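Adhesion and penetration protein autotransporter (Haemophilus influenzae, PDB 3SYJ) promotes adherence to and invasion of host cells by binding a host cell structure, associates with itself in bacterial aggregation, and is probably a serine protease. Local coordinates at residues T281-T293 / S300-P312. Sequence-based numbering, arbitrary orientation.
Sequences TISGNDNGQGSIT and SEIKITLANMSLP
Asn287 O lies over one face of the Asn308 carboxamide, 3.4 Å from Asn308 CG; at the amide's oxygen end, tilted to the other side of the plane, Ser310 N and OG both donate to Asn308 OD1, the first closing an Asx turn that fixes the amide's rotation. At the far end of the hairpin of strands 289-293 and 301-308, Ser291 OG stands over the face of the Glu301 carboxylate, 2.8 Å from OE2. Between them the two strands pair antiparallel, Gly290 and Ile304 exchanging bonds, as do Ile292 and Ile302. Near the turn, Met309 N donates a hydrogen bond to Asp286 O, 2.7 Å away and almost in line with the carbonyl. Lys303, bent at three successive torsions, curls back until its CE is 3.2 Å from Gly290 O. On the opposite face Ile304 holds CG1 between its backbone N and carbonyl carbon (chi1 65°), which brings its CD1 within 3.7 Å of Ile282 CD1, the two chains crossing at about a right angle. Leu306 CD1 fits against bare backbone, 3.7 Å from Gly284 CA and 3.9 Å from Gly290 CA. Strand 348-352 pairs alongside strand 281-285 in parallel. The chemistry thus divides by face: Ser291, Glu301 and Lys303 form a polar surface, whereas Ile292 and Ile304, with Ile282 of the adjoining strand, pack against Leu340 and so join the hairpin to neighbouring strands of the passenger domain's beta-helix.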
ATOM      1  N   THR A 281       5.200 -43.045  60.515  1.00 16.45           N
ATOM      2  CA  THR A 281       5.541 -42.053  61.527  1.00 22.53           C
ATOM      3  C   THR A 281       6.998 -42.234  61.931  1.00 25.06           C
ATOM      4  O   THR A 281       7.429 -43.340  62.262  1.00 24.31           O
ATOM      5  CB  THR A 281       4.642 -42.154  62.776  1.00 23.23           C
ATOM      6  OG1 THR A 281       3.267 -42.223  62.380  1.00 24.22           O
ATOM      7  CG2 THR A 281       4.843 -40.943  63.673  1.00 21.60           C
ATOM      8  N   ILE A 282       7.754 -41.143  61.897  1.00 21.40           N
ATOM      9  CA  ILE A 282       9.191 -41.209  62.112  1.00 22.04           C
ATOM     10  C   ILE A 282       9.608 -40.398  63.325  1.00 22.17           C
ATOM     11  O   ILE A 282       9.096 -39.305  63.569  1.00 20.72           O
ATOM     12  CB  ILE A 282       9.974 -40.717  60.862  1.00 24.73           C
ATOM     13  CG1 ILE A 282      11.478 -40.967  61.019  1.00 22.98           C
ATOM     14  CG2 ILE A 282       9.710 -39.243  60.596  1.00 19.75           C
ATOM     15  CD1 ILE A 282      12.262 -40.814  59.722  1.00 22.48           C
ATOM     16  N   SER A 283      10.541 -40.947  64.092  1.00 21.40           N
ATOM     17  CA  SER A 283      11.125 -40.220  65.204  1.00 25.22           C
ATOM     18  C   SER A 283      12.552 -40.703  65.411  1.00 25.20           C
ATOM     19  O   SER A 283      12.930 -41.770  64.924  1.00 25.44           O
ATOM     20  CB  SER A 283      10.301 -40.443  66.469  1.00 27.04           C
ATOM     21  OG  SER A 283      10.187 -41.826  66.750  1.00 26.69           O
ATOM     22  N   GLY A 284      13.348 -39.926  66.134  1.00 24.98           N
ATOM     23  CA  GLY A 284      14.686 -40.367  66.472  1.00 28.86           C
ATOM     24  C   GLY A 284      15.287 -39.570  67.604  1.00 32.10           C
ATOM     25  O   GLY A 284      14.643 -38.680  68.154  1.00 36.17           O
ATOM     26  N   ASN A 285      16.523 -39.888  67.969  1.00 33.65           N
ATOM     27  CA  ASN A 285      17.230 -39.068  68.944  1.00 37.38           C
ATOM     28  C   ASN A 285      18.714 -38.911  68.647  1.00 40.20           C
ATOM     29  O   ASN A 285      19.261 -39.563  67.755  1.00 38.13           O
ATOM     30  CB  ASN A 285      17.039 -39.598  70.361  1.00 44.70           C
ATOM     31  CG  ASN A 285      17.879 -40.814  70.634  1.00 45.85           C
ATOM     32  OD1 ASN A 285      18.893 -40.737  71.330  1.00 52.97           O
ATOM     33  ND2 ASN A 285      17.474 -41.949  70.075  1.00 39.95           N
ATOM     34  N   ASP A 286      19.354 -38.051  69.430  1.00 41.75           N
ATOM     35  CA  ASP A 286      20.714 -37.610  69.174  1.00 40.68           C
ATOM     36  C   ASP A 286      21.767 -38.716  69.145  1.00 39.85           C
ATOM     37  O   ASP A 286      22.858 -38.512  68.618  1.00 36.40           O
ATOM     38  CB  ASP A 286      21.104 -36.523  70.176  1.00 39.56           C
ATOM     39  CG  ASP A 286      20.468 -35.190  69.851  1.00 49.00           C
ATOM     40  OD1 ASP A 286      19.875 -35.078  68.759  1.00 49.11           O
ATOM     41  OD2 ASP A 286      20.562 -34.256  70.675  1.00 54.48           O
ATOM     42  N   ASN A 287      21.454 -39.878  69.709  1.00 32.78           N
ATOM     43  CA  ASN A 287      22.421 -40.967  69.703  1.00 37.60           C
ATOM     44  C   ASN A 287      22.315 -41.806  68.426  1.00 37.65           C
ATOM     45  O   ASN A 287      22.736 -42.963  68.379  1.00 36.24           O
ATOM     46  CB  ASN A 287      22.309 -41.823  70.975  1.00 42.80           C
ATOM     47  CG  ASN A 287      21.321 -42.967  70.835  1.00 48.56           C
ATOM     48  OD1 ASN A 287      20.231 -42.806  70.279  1.00 48.11           O
ATOM     49  ND2 ASN A 287      21.702 -44.137  71.345  1.00 49.52           N
ATOM     50  N   GLY A 288      21.750 -41.202  67.385  1.00 34.10           N
ATOM     51  CA  GLY A 288      21.653 -41.846  66.093  1.00 28.12           C
ATOM     52  C   GLY A 288      20.663 -42.990  66.039  1.00 30.30           C
ATOM     53  O   GLY A 288      20.702 -43.801  65.120  1.00 35.21           O
ATOM     54  N   GLN A 289      19.769 -43.069  67.016  1.00 36.73           N
ATOM     55  CA  GLN A 289      18.733 -44.095  66.974  1.00 33.25           C
ATOM     56  C   GLN A 289      17.376 -43.544  66.566  1.00 31.53           C
ATOM     57  O   GLN A 289      16.939 -42.499  67.052  1.00 34.33           O
ATOM     58  CB  GLN A 289      18.653 -44.863  68.288  1.00 32.82           C
ATOM     59  CG  GLN A 289      19.271 -46.240  68.176  1.00 45.60           C
ATOM     60  CD  GLN A 289      19.777 -46.765  69.498  1.00 54.65           C
ATOM     61  OE1 GLN A 289      19.945 -46.009  70.458  1.00 47.75           O
ATOM     62  NE2 GLN A 289      20.031 -48.070  69.555  1.00 59.03           N
ATOM     63  N   GLY A 290      16.724 -44.248  65.652  1.00 24.12           N
ATOM     64  CA  GLY A 290      15.469 -43.783  65.105  1.00 28.73           C
ATOM     65  C   GLY A 290      14.482 -44.905  64.882  1.00 29.59           C
ATOM     66  O   GLY A 290      14.832 -46.088  64.954  1.00 26.93           O
ATOM     67  N   SER A 291      13.240 -44.527  64.602  1.00 29.68           N
ATOM     68  CA  SER A 291      12.186 -45.508  64.394  1.00 29.36           C
ATOM     69  C   SER A 291      11.135 -45.017  63.409  1.00 22.71           C
ATOM     70  O   SER A 291      10.796 -43.832  63.382  1.00 21.42           O
ATOM     71  CB  SER A 291      11.529 -45.857  65.728  1.00 28.94           C
ATOM     72  OG  SER A 291      10.988 -47.158  65.683  1.00 43.50           O
ATOM     73  N   ILE A 292      10.630 -45.936  62.598  1.00 22.59           N
ATOM     74  CA  ILE A 292       9.542 -45.644  61.683  1.00 25.11           C
ATOM     75  C   ILE A 292       8.378 -46.567  62.007  1.00 29.56           C
ATOM     76  O   ILE A 292       8.496 -47.785  61.918  1.00 33.01           O
ATOM     77  CB  ILE A 292       9.946 -45.868  60.210  1.00 26.34           C
ATOM     78  CG1 ILE A 292      10.935 -44.799  59.743  1.00 25.73           C
ATOM     79  CG2 ILE A 292       8.722 -45.863  59.313  1.00 19.63           C
ATOM     80  CD1 ILE A 292      11.452 -45.029  58.329  1.00 22.82           C
ATOM     81  N   THR A 293       7.250 -45.984  62.381  1.00 30.78           N
ATOM     82  CA  THR A 293       6.056 -46.765  62.660  1.00 30.22           C
ATOM     83  C   THR A 293       5.132 -46.806  61.446  1.00 28.03           C
ATOM     84  O   THR A 293       4.743 -45.772  60.910  1.00 26.84           O
ATOM     85  CB  THR A 293       5.300 -46.218  63.882  1.00 28.12           C
ATOM     86  OG1 THR A 293       5.917 -46.712  65.081  1.00 31.62           O
ATOM     87  CG2 THR A 293       3.851 -46.654  63.846  1.00 31.35           C
ATOM     88  N   SER A 300       5.008 -53.454  62.689  1.00 52.54           N
ATOM     89  CA  SER A 300       4.514 -52.124  62.759  1.00 49.01           C
ATOM     90  C   SER A 300       5.699 -51.202  62.908  1.00 42.39           C
ATOM     91  O   SER A 300       5.706 -50.122  62.384  1.00 33.83           O
ATOM     92  CB  SER A 300       3.539 -52.001  63.924  1.00 45.68           C
ATOM     93  OG  SER A 300       4.134 -52.388  65.121  1.00 51.54           O
ATOM     94  N   GLU A 301       6.703 -51.647  63.638  1.00 37.46           N
ATOM     95  CA  GLU A 301       7.835 -50.750  63.856  1.00 41.99           C
ATOM     96  C   GLU A 301       9.142 -51.187  63.176  1.00 42.83           C
ATOM     97  O   GLU A 301       9.515 -52.361  63.207  1.00 42.59           O
ATOM     98  CB  GLU A 301       8.055 -50.519  65.355  1.00 41.73           C
ATOM     99  CG  GLU A 301       9.371 -49.824  65.693  1.00 49.07           C
ATOM    100  CD  GLU A 301       9.347 -49.172  67.070  1.00 61.98           C
ATOM    101  OE1 GLU A 301       8.236 -48.815  67.528  1.00 63.04           O
ATOM    102  OE2 GLU A 301      10.430 -49.011  67.689  1.00 51.85           O
ATOM    103  N   ILE A 302       9.831 -50.221  62.573  1.00 36.58           N
ATOM    104  CA  ILE A 302      11.106 -50.464  61.896  1.00 32.82           C
ATOM    105  C   ILE A 302      12.197 -49.574  62.487  1.00 31.87           C
ATOM    106  O   ILE A 302      12.041 -48.357  62.525  1.00 30.98           O
ATOM    107  CB  ILE A 302      11.015 -50.153  60.389  1.00 33.73           C
ATOM    108  CG1 ILE A 302       9.932 -51.002  59.714  1.00 40.23           C
ATOM    109  CG2 ILE A 302      12.358 -50.374  59.719  1.00 32.72           C
ATOM    110  CD1 ILE A 302       8.548 -50.355  59.683  1.00 41.34           C
ATOM    111  N   LYS A 303      13.296 -50.170  62.947  1.00 33.83           N
ATOM    112  CA  LYS A 303      14.395 -49.387  63.513  1.00 29.39           C
ATOM    113  C   LYS A 303      15.221 -48.776  62.386  1.00 30.10           C
ATOM    114  O   LYS A 303      15.501 -49.444  61.398  1.00 35.13           O
ATOM    115  CB  LYS A 303      15.300 -50.267  64.383  1.00 32.23           C
ATOM    116  CG  LYS A 303      14.722 -50.675  65.735  1.00 41.83           C
ATOM    117  CD  LYS A 303      14.343 -49.466  66.605  1.00 50.75           C
ATOM    118  CE  LYS A 303      15.527 -48.520  66.882  1.00 53.33           C
ATOM    119  NZ  LYS A 303      16.509 -49.022  67.902  1.00 55.27           N
ATOM    120  N   ILE A 304      15.618 -47.517  62.530  1.00 27.47           N
ATOM    121  CA  ILE A 304      16.497 -46.886  61.547  1.00 26.26           C
ATOM    122  C   ILE A 304      17.677 -46.182  62.227  1.00 27.34           C
ATOM    123  O   ILE A 304      17.621 -45.880  63.418  1.00 26.39           O
ATOM    124  CB  ILE A 304      15.736 -45.882  60.671  1.00 20.30           C
ATOM    125  CG1 ILE A 304      15.237 -44.710  61.514  1.00 22.06           C
ATOM    126  CG2 ILE A 304      14.586 -46.569  59.965  1.00 27.33           C
ATOM    127  CD1 ILE A 304      14.493 -43.646  60.733  1.00 21.90           C
ATOM    128  N   THR A 305      18.744 -45.926  61.470  1.00 25.67           N
ATOM    129  CA  THR A 305      19.914 -45.234  62.019  1.00 28.45           C
ATOM    130  C   THR A 305      20.029 -43.824  61.464  1.00 25.21           C
ATOM    131  O   THR A 305      19.766 -43.592  60.284  1.00 20.50           O
ATOM    132  CB  THR A 305      21.222 -45.997  61.745  1.00 29.64           C
ATOM    133  OG1 THR A 305      21.429 -46.108  60.329  1.00 30.75           O
ATOM    134  CG2 THR A 305      21.158 -47.385  62.352  1.00 31.67           C
ATOM    135  N   LEU A 306      20.415 -42.886  62.326  1.00 23.35           N
ATOM    136  CA  LEU A 306      20.487 -41.475  61.957  1.00 25.00           C
ATOM    137  C   LEU A 306      21.843 -40.888  62.321  1.00 25.37           C
ATOM    138  O   LEU A 306      22.755 -41.609  62.730  1.00 27.92           O
ATOM    139  CB  LEU A 306      19.387 -40.679  62.666  1.00 23.85           C
ATOM    140  CG  LEU A 306      17.945 -41.171  62.539  1.00 21.09           C
ATOM    141  CD1 LEU A 306      17.078 -40.544  63.617  1.00 26.98           C
ATOM    142  CD2 LEU A 306      17.383 -40.862  61.165  1.00 18.97           C
ATOM    143  N   ALA A 307      21.970 -39.574  62.178  1.00 22.68           N
ATOM    144  CA  ALA A 307      23.172 -38.895  62.620  1.00 24.22           C
ATOM    145  C   ALA A 307      23.366 -39.206  64.090  1.00 31.38           C
ATOM    146  O   ALA A 307      22.462 -38.999  64.893  1.00 30.90           O
ATOM    147  CB  ALA A 307      23.050 -37.407  62.415  1.00 22.01           C
ATOM    148  N   ASN A 308      24.546 -39.708  64.434  1.00 31.67           N
ATOM    149  CA  ASN A 308      24.868 -40.017  65.820  1.00 31.11           C
ATOM    150  C   ASN A 308      25.773 -38.955  66.465  1.00 33.06           C
ATOM    151  O   ASN A 308      26.969 -38.888  66.187  1.00 32.49           O
ATOM    152  CB  ASN A 308      25.489 -41.408  65.913  1.00 28.52           C
ATOM    153  CG  ASN A 308      25.723 -41.839  67.337  1.00 32.99           C
ATOM    154  OD1 ASN A 308      25.667 -41.023  68.259  1.00 34.88           O
ATOM    155  ND2 ASN A 308      25.989 -43.124  67.532  1.00 35.11           N
ATOM    156  N   MET A 309      25.194 -38.128  67.329  1.00 34.40           N
ATOM    157  CA  MET A 309      25.905 -36.993  67.914  1.00 31.68           C
ATOM    158  C   MET A 309      26.936 -37.396  68.956  1.00 34.80           C
ATOM    159  O   MET A 309      27.775 -36.586  69.348  1.00 37.00           O
ATOM    160  CB  MET A 309      24.916 -36.015  68.541  1.00 40.15           C
ATOM    161  CG  MET A 309      23.900 -35.487  67.561  1.00 51.73           C
ATOM    162  SD  MET A 309      24.699 -34.528  66.267  1.00 58.49           S
ATOM    163  CE  MET A 309      23.670 -34.985  64.880  1.00 38.65           C
ATOM    164  N   SER A 310      26.869 -38.637  69.419  1.00 33.15           N
ATOM    165  CA  SER A 310      27.836 -39.102  70.401  1.00 36.57           C
ATOM    166  C   SER A 310      29.138 -39.525  69.721  1.00 39.33           C
ATOM    167  O   SER A 310      30.138 -39.785  70.388  1.00 42.31           O
ATOM    168  CB  SER A 310      27.260 -40.244  71.241  1.00 38.00           C
ATOM    169  OG  SER A 310      27.202 -41.447  70.497  1.00 40.28           O
ATOM    170  N   LEU A 311      29.115 -39.586  68.390  1.00 33.87           N
ATOM    171  CA  LEU A 311      30.305 -39.921  67.605  1.00 32.55           C
ATOM    172  C   LEU A 311      31.012 -38.661  67.114  1.00 31.60           C
ATOM    173  O   LEU A 311      30.382 -37.611  66.948  1.00 31.52           O
ATOM    174  CB  LEU A 311      29.937 -40.802  66.408  1.00 27.94           C
ATOM    175  CG  LEU A 311      29.302 -42.149  66.730  1.00 33.07           C
ATOM    176  CD1 LEU A 311      29.056 -42.955  65.462  1.00 28.66           C
ATOM    177  CD2 LEU A 311      30.194 -42.903  67.693  1.00 32.87           C
ATOM    178  N   PRO A 312      32.327 -38.767  66.867  1.00 28.88           N
ATOM    179  CA  PRO A 312      33.136 -37.628  66.420  1.00 29.89           C
ATOM    180  C   PRO A 312      32.717 -37.167  65.030  1.00 31.87           C
ATOM    181  O   PRO A 312      32.371 -37.994  64.181  1.00 26.04           O
ATOM    182  CB  PRO A 312      34.558 -38.201  66.357  1.00 32.65           C
ATOM    183  CG  PRO A 312      34.509 -39.503  67.087  1.00 35.05           C
ATOM    184  CD  PRO A 312      33.116 -40.007  66.941  1.00 34.80           C
TER
HETATM  185  O   HOH W   1      19.959 -37.993  65.271  1.00 26.56           O